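Proabylysin (Pyrococcus abyssi, PDB 4JIU) is the zymogen of a small soluble zinc metallopeptidase, a minigluzincin that probably hydrolyses peptide bonds once its zinc site is unblocked. Local coordinates at residues K10-G14 and E79-V83; Q16-K20 and F35-I40; H60-H64 and Q101-V105. The protein carries 1 engineered substitution. All blocks are in the same frame, centred on the assembly; numbering follows the deposited sequence.

Contact 1 (K10-G14 and E79-V83); sequences KDILG and EVEKV
Ile12 and Leu13, on the last turn of helix 2-13, pack against the chain that leaves helix 74-80. The apolar part has two pieces. Ile12 CG2 meets Val83 CG2 at 3.7 Å, the two side chains crossing at about a right angle. Leu13 sends CD2 over the end of the other helix, 3.3 Å from Glu79 O and 4.0 Å from Lys82 CD, Leu13 and the Lys82 chain crossing at a slant. The polar part centres on Lys82 NZ. Its chain is extended beyond CG, with CG anti to the carbonyl carbon (chi1 -63°), which carries the ammonium to the C-terminal end of helix 2-13. There it makes a weak hydrogen bond to Leu13 O at 3.3 Å and donates to a water that itself donates to Ile12 O. Its strong partner is Glu79 OE1, a salt bridge of 2.7 Å met on the syn side, 28° out of the carboxylate plane; Glu79 OE2 pairs with Lys66. The helix finishes in a Schellman motif with Gly14 at C-prime. A positive charge beside carbonyls at a helix C-terminus would be expected to suit the helix dipole, and Glu79, held between two lysines, is probably ionised.

Contact 2 (Q16-K20 and F35-I40); sequences QRPVK and FKYGTI
Arg17 reaches across to the turn before strand 39-42, where its NH2 donates to Phe35 O at 2.9 Å. The acceptor lies in the guanidinium plane, 3° out of it, while the donor is tilted 31° from the plane of the carbonyl. An extended side chain, with CG anti to the backbone N (chi1 179°), gives Arg17 this span. NH2 also donates to a water that in turn donates a hydrogen bond to Lys36 O, and NH1 bonds to Tyr15 OH. Gly38 CA lies over one face of the guanidinium, 3.3 Å from NH2.

Farther along, the backbones join as parallel strands, with Lys20 bridged to Thr39. Lys20 N donates to Gly38 O at 3.0 Å, and Lys20 O accepts from Ile40 N at 2.8 Å. Each carbonyl also receives a CA-H contact, Gly38 O from Val19 and Lys20 O from Thr39. Pro18 centres an inverse gamma turn closed by Val19 N to Arg17 O, which also accepts from Lys10 NZ. A second water lies 2.7 Å from Pro18 O and 3.0 Å from Tyr37 O, with more acceptors than protons. Val19 CG1 packs on Ile40 CG1 at 3.8 Å, beside helix 51-67.

Gly38 begins a G1 beta bulge opposite Ser34. Direct or water-mediated bonds thus satisfy Phe35 O, Lys36 O and Gly38 O, and possibly Tyr37 O, where central strand 39-42 starts beside edge strand 20-23.

Contact 3 (H60-H64 and Q101-V105); sequences HELAH and QRNMV. With ZN (zinc ion), chain B.
The HExxH zinc-binding helix of this gluzincin meets the C-terminus of its own chain, which occupies the metal site as expected for a zymogen. His60 NE2, His64 NE2 and Val105 O each bind the zinc ion at 2.0 Å, and His72 completes the four ligands. The two histidines on the helix are one turn apart; with CG anti to the backbone N (chi1 -179°), the His60 imidazole swings toward the tail and brings NE2 to the metal. Their far nitrogens are held from behind, His60 ND1 by Tyr56 OH and His64 ND1 by Thr69 O, which fixes the rotation of both rings. The other terminal oxygen, Val105 OXT, sits near the plane of the His60 ring at its edge and turns to Glu61, the glutamate of the motif, with OE2 2.7 Å from OXT. Backbone bonds between Asn103 and Ile30 and between Val105 and Ala31 lay the tail alongside Ile30 and the first residue of strand 31-34. In the conformer described, Met104 lies over one face of the His60 ring, a sulfur-aromatic contact with SD offset toward the rim, 3.9 Å from the ring centroid and 19° off the normal.

From the N terminus, helix 2-13 supplies the first side of contact 1, and the chain passes directly into 16-20. Contact 2 closes the short loop holding strands 20-23 and 31-34 and joins the outer strand 20-23 to the central one, 39-42. It nests inside the much larger loop that contact 1 closes at the end of helix 74-80. Contact 3 opens on helix 51-67, after contact 2 has closed, and ends at the C-terminus; it therefore crosses contact 1. The zinc helix links all three: Leu62 CB packs on Leu13, Glu61 on Ile40, while Ala63 touches Glu79 and Val80. Asp11 also bonds, probably, to Gln16 between contacts 1 and 2.

Contact 1 (K10-G14 and E79-V83)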
# COMPACT_ATOMS: atom_id res chain seq x y z
N LYS A 10 2.95 1.52 9.79
CA LYS A 10 2.04 2.01 10.83
C LYS A 10 2.70 3.02 11.72
O LYS A 10 2.07 4.01 12.10
CB LYS A 10 1.57 0.79 11.63
CG LYS A 10 0.61 -0.13 10.92
CD LYS A 10 0.37 -1.42 11.65
CE LYS A 10 -0.02 -1.22 13.08
NZ LYS A 10 -0.23 -2.54 13.72
N ASP A 11 3.96 2.83 12.06
CA ASP A 11 4.67 3.79 12.94
C ASP A 11 4.80 5.14 12.27
O ASP A 11 4.57 6.20 12.88
CB ASP A 11 5.99 3.18 13.36
CG ASP A 11 5.91 2.06 14.37
OD1 ASP A 11 4.85 1.71 14.95
OD2 ASP A 11 6.96 1.43 14.62
N ILE A 12 5.17 5.13 10.97
CA ILE A 12 5.34 6.43 10.30
C ILE A 12 4.04 7.17 10.11
O ILE A 12 3.97 8.39 10.24
CB ILE A 12 6.10 6.23 8.97
CG1 ILE A 12 7.53 5.77 9.25
CG2 ILE A 12 6.11 7.49 8.13
CD1 ILE A 12 8.22 5.36 7.98
N LEU A 13 2.99 6.41 9.76
CA LEU A 13 1.70 7.06 9.55
C LEU A 13 1.08 7.43 10.88
O LEU A 13 0.13 8.22 10.93
CB LEU A 13 0.72 6.23 8.72
CG LEU A 13 1.12 5.84 7.31
CD1 LEU A 13 -0.08 5.21 6.60
CD2 LEU A 13 1.61 7.02 6.55
N GLY A 14 1.54 6.82 11.97
CA GLY A 14 0.85 7.01 13.26
C GLY A 14 -0.52 6.37 13.29
O GLY A 14 -1.52 6.97 13.73
N GLU A 79 -1.10 11.33 3.65
CA GLU A 79 -0.55 10.20 4.40
C GLU A 79 0.62 9.59 3.62
O GLU A 79 1.67 9.28 4.17
CB GLU A 79 -1.62 9.15 4.65
CG GLU A 79 -2.76 9.64 5.50
CD GLU A 79 -2.32 10.05 6.89
OE1 GLU A 79 -1.26 9.63 7.39
OE2 GLU A 79 -3.14 10.74 7.55
N VAL A 80 0.43 9.33 2.33
CA VAL A 80 1.49 8.74 1.48
C VAL A 80 2.76 9.57 1.54
O VAL A 80 3.88 9.02 1.61
CB VAL A 80 0.97 8.57 0.04
CG1 VAL A 80 2.09 8.17 -0.88
CG2 VAL A 80 -0.19 7.60 -0.03
N GLU A 81 2.58 10.89 1.57
CA GLU A 81 3.70 11.82 1.55
C GLU A 81 4.46 11.91 2.86
O GLU A 81 5.50 12.53 2.93
CB GLU A 81 3.21 13.19 1.06
CG GLU A 81 2.88 13.15 -0.44
CD GLU A 81 2.13 14.34 -0.96
OE1 GLU A 81 1.56 14.23 -2.06
OE2 GLU A 81 2.11 15.38 -0.28
N LYS A 82 3.99 11.21 3.90
CA LYS A 82 4.84 11.01 5.09
C LYS A 82 6.04 10.14 4.79
O LYS A 82 7.01 10.18 5.57
CB LYS A 82 4.00 10.43 6.26
CG LYS A 82 2.92 11.41 6.68
CD LYS A 82 2.03 10.77 7.74
CE LYS A 82 1.01 11.72 8.29
NZ LYS A 82 0.13 11.04 9.27
N VAL A 83 6.03 9.41 3.69
CA VAL A 83 7.13 8.58 3.26
C VAL A 83 7.63 9.03 1.87
O VAL A 83 8.83 9.19 1.74
CB VAL A 83 6.74 7.09 3.18
CG1 VAL A 83 7.88 6.28 2.60
CG2 VAL A 83 6.38 6.62 4.57
O HOH W 1 2.17 10.40 11.60

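Contact 2 (Q16-K20 and F35-I40)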
# COMPACT_ATOMS: atom_id res chain seq x y z
N GLN A 16 -2.12 3.00 14.65
CA GLN A 16 -2.01 1.79 15.46
C GLN A 16 -3.34 1.09 15.46
O GLN A 16 -4.21 1.34 16.31
CB GLN A 16 -1.51 2.12 16.85
CG GLN A 16 -0.09 2.73 16.90
CD GLN A 16 0.97 2.00 16.12
OE1 GLN A 16 1.10 0.76 16.14
NE2 GLN A 16 1.80 2.76 15.39
N ARG A 17 -3.49 0.27 14.47
CA ARG A 17 -4.65 -0.57 14.25
C ARG A 17 -4.09 -1.94 13.87
O ARG A 17 -3.11 -1.99 13.11
CB ARG A 17 -5.50 -0.09 13.11
CG ARG A 17 -6.72 -0.90 12.77
CD ARG A 17 -7.41 -0.27 11.56
NE ARG A 17 -8.61 -1.03 11.19
CZ ARG A 17 -9.43 -0.69 10.22
NH1 ARG A 17 -9.14 0.36 9.48
NH2 ARG A 17 -10.50 -1.39 9.94
N PRO A 18 -4.72 -3.02 14.30
CA PRO A 18 -4.22 -4.37 14.01
C PRO A 18 -4.57 -4.86 12.62
O PRO A 18 -5.29 -5.84 12.41
CB PRO A 18 -4.90 -5.22 15.11
CG PRO A 18 -6.19 -4.53 15.31
CD PRO A 18 -5.83 -3.07 15.27
N VAL A 19 -4.05 -4.15 11.63
CA VAL A 19 -4.28 -4.45 10.21
C VAL A 19 -3.60 -5.77 9.91
O VAL A 19 -2.42 -5.97 10.24
CB VAL A 19 -3.73 -3.28 9.36
CG1 VAL A 19 -3.80 -3.67 7.90
CG2 VAL A 19 -4.49 -2.02 9.67
N LYS A 20 -4.31 -6.65 9.25
CA LYS A 20 -3.82 -7.95 8.87
C LYS A 20 -3.49 -7.99 7.39
O LYS A 20 -4.31 -7.56 6.59
CB LYS A 20 -4.85 -9.04 9.20
CG LYS A 20 -5.39 -9.01 10.59
CD LYS A 20 -4.35 -9.16 11.68
CE LYS A 20 -5.01 -9.03 13.07
NZ LYS A 20 -3.99 -9.15 14.13
N PHE A 35 -11.87 -2.02 4.53
CA PHE A 35 -12.12 -1.05 5.58
C PHE A 35 -12.85 -1.68 6.75
O PHE A 35 -12.60 -1.39 7.93
CB PHE A 35 -12.94 0.14 5.04
CG PHE A 35 -12.32 0.88 3.88
CD1 PHE A 35 -12.56 0.44 2.59
CD2 PHE A 35 -11.51 1.97 4.06
CE1 PHE A 35 -12.01 1.11 1.51
CE2 PHE A 35 -10.95 2.66 2.99
CZ PHE A 35 -11.20 2.19 1.76
N LYS A 36 -13.80 -2.55 6.42
CA LYS A 36 -14.65 -3.18 7.43
C LYS A 36 -13.86 -4.04 8.38
O LYS A 36 -14.02 -3.98 9.60
CB LYS A 36 -15.73 -3.99 6.70
CG LYS A 36 -16.72 -4.71 7.59
CD LYS A 36 -17.90 -5.26 6.80
CE LYS A 36 -19.07 -5.69 7.64
NZ LYS A 36 -20.11 -6.35 6.77
N TYR A 37 -12.96 -4.85 7.83
CA TYR A 37 -12.23 -5.84 8.60
C TYR A 37 -10.79 -5.45 8.91
O TYR A 37 -10.12 -6.12 9.70
CB TYR A 37 -12.25 -7.21 7.90
CG TYR A 37 -13.66 -7.72 7.77
CD1 TYR A 37 -14.23 -7.96 6.51
CD2 TYR A 37 -14.44 -7.99 8.89
CE1 TYR A 37 -15.53 -8.43 6.43
CE2 TYR A 37 -15.72 -8.46 8.82
CZ TYR A 37 -16.25 -8.68 7.57
OH TYR A 37 -17.52 -9.14 7.45
N GLY A 38 -10.28 -4.37 8.31
CA GLY A 38 -8.94 -3.95 8.63
C GLY A 38 -7.90 -4.92 8.08
O GLY A 38 -7.05 -5.42 8.82
N THR A 39 -7.96 -5.15 6.77
CA THR A 39 -7.03 -6.06 6.12
C THR A 39 -6.46 -5.38 4.86
O THR A 39 -7.08 -4.52 4.25
CB THR A 39 -7.67 -7.39 5.71
OG1 THR A 39 -8.71 -7.15 4.73
CG2 THR A 39 -8.25 -8.12 6.92
N ILE A 40 -5.28 -5.85 4.53
CA ILE A 40 -4.63 -5.55 3.25
C ILE A 40 -4.39 -6.89 2.56
O ILE A 40 -3.74 -7.75 3.17
CB ILE A 40 -3.32 -4.78 3.42
CG1 ILE A 40 -3.50 -3.45 4.15
CG2 ILE A 40 -2.66 -4.67 2.05
CD1 ILE A 40 -2.23 -2.77 4.57
O HOH W 2 -11.74 -3.51 11.47
O HOH W 3 -7.94 -5.92 11.70

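Contact 3 (H60-H64 and Q101-V105)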
# COMPACT_ATOMS: atom_id res chain seq x y z
N HIS A 60 0.42 2.90 0.59
CA HIS A 60 -0.74 3.28 -0.20
C HIS A 60 -1.99 2.66 0.39
O HIS A 60 -3.03 3.32 0.57
CB HIS A 60 -0.49 2.87 -1.65
CG HIS A 60 -1.63 3.23 -2.57
ND1 HIS A 60 -1.51 4.22 -3.52
CD2 HIS A 60 -2.89 2.78 -2.76
CE1 HIS A 60 -2.64 4.34 -4.21
NE2 HIS A 60 -3.52 3.47 -3.73
N GLU A 61 -1.92 1.36 0.65
CA GLU A 61 -3.11 0.69 1.18
C GLU A 61 -3.47 1.12 2.61
O GLU A 61 -4.61 1.36 2.93
CB GLU A 61 -2.99 -0.81 1.04
CG GLU A 61 -2.84 -1.29 -0.39
CD GLU A 61 -3.96 -0.86 -1.31
OE1 GLU A 61 -5.09 -0.55 -0.93
OE2 GLU A 61 -3.67 -0.85 -2.54
N LEU A 62 -2.45 1.31 3.46
CA LEU A 62 -2.66 1.82 4.79
C LEU A 62 -3.25 3.23 4.72
O LEU A 62 -4.09 3.57 5.57
CB LEU A 62 -1.40 1.88 5.65
CG LEU A 62 -0.92 0.54 6.17
CD1 LEU A 62 0.47 0.68 6.77
CD2 LEU A 62 -1.87 -0.06 7.20
N ALA A 63 -2.84 4.05 3.77
CA ALA A 63 -3.38 5.38 3.60
C ALA A 63 -4.85 5.35 3.29
O ALA A 63 -5.62 6.19 3.77
CB ALA A 63 -2.59 6.16 2.55
N HIS A 64 -5.31 4.38 2.51
CA HIS A 64 -6.75 4.22 2.26
C HIS A 64 -7.47 4.01 3.58
O HIS A 64 -8.48 4.62 3.89
CB HIS A 64 -7.03 3.05 1.32
CG HIS A 64 -6.90 3.38 -0.12
ND1 HIS A 64 -7.70 4.35 -0.72
CD2 HIS A 64 -6.11 2.87 -1.09
CE1 HIS A 64 -7.35 4.40 -2.00
NE2 HIS A 64 -6.38 3.53 -2.28
N GLN A 101 2.54 -5.03 -14.68
CA GLN A 101 1.52 -4.76 -15.68
C GLN A 101 0.13 -4.85 -15.11
O GLN A 101 -0.80 -5.20 -15.79
CB GLN A 101 1.70 -5.72 -16.87
CG GLN A 101 3.04 -5.49 -17.56
CD GLN A 101 3.18 -4.23 -18.34
OE1 GLN A 101 2.26 -3.94 -19.16
NE2 GLN A 101 4.26 -3.48 -18.19
N ARG A 102 0.01 -4.51 -13.86
CA ARG A 102 -1.23 -4.58 -13.06
C ARG A 102 -1.14 -3.42 -12.08
O ARG A 102 -0.05 -2.98 -11.69
CB ARG A 102 -1.34 -5.89 -12.29
CG ARG A 102 -1.10 -7.17 -13.12
CD ARG A 102 -0.65 -8.35 -12.24
NE ARG A 102 -1.70 -8.79 -11.38
CZ ARG A 102 -1.66 -9.80 -10.52
NH1 ARG A 102 -0.55 -10.52 -10.39
NH2 ARG A 102 -2.78 -9.96 -9.85
N ASN A 103 -2.31 -2.95 -11.69
CA ASN A 103 -2.64 -1.81 -10.91
C ASN A 103 -2.83 -2.18 -9.44
O ASN A 103 -3.29 -3.31 -9.24
CB ASN A 103 -4.00 -1.24 -11.42
CG ASN A 103 -4.05 -0.93 -12.89
OD1 ASN A 103 -4.87 -1.41 -13.69
ND2 ASN A 103 -3.13 -0.05 -13.29
N MET A 104 -2.60 -1.39 -8.39
CA MET A 104 -3.13 -1.59 -7.04
C MET A 104 -4.39 -0.76 -6.90
O MET A 104 -4.43 0.29 -7.60
CB MET A 104 -2.15 -1.13 -5.95
CG MET A 104 -1.94 0.37 -5.79
SD MET A 104 -0.35 0.73 -5.00
CE MET A 104 0.75 0.41 -6.35
N VAL A 105 -5.29 -1.13 -6.01
CA VAL A 105 -6.46 -0.28 -5.77
C VAL A 105 -6.00 0.92 -4.92
O VAL A 105 -6.31 2.09 -5.30
CB VAL A 105 -7.57 -1.10 -5.10
CG1 VAL A 105 -8.75 -0.22 -4.76
CG2 VAL A 105 -7.99 -2.26 -6.00
OXT VAL A 105 -5.30 0.77 -3.92
ZN ZN B . -5.48 3.44 -4.06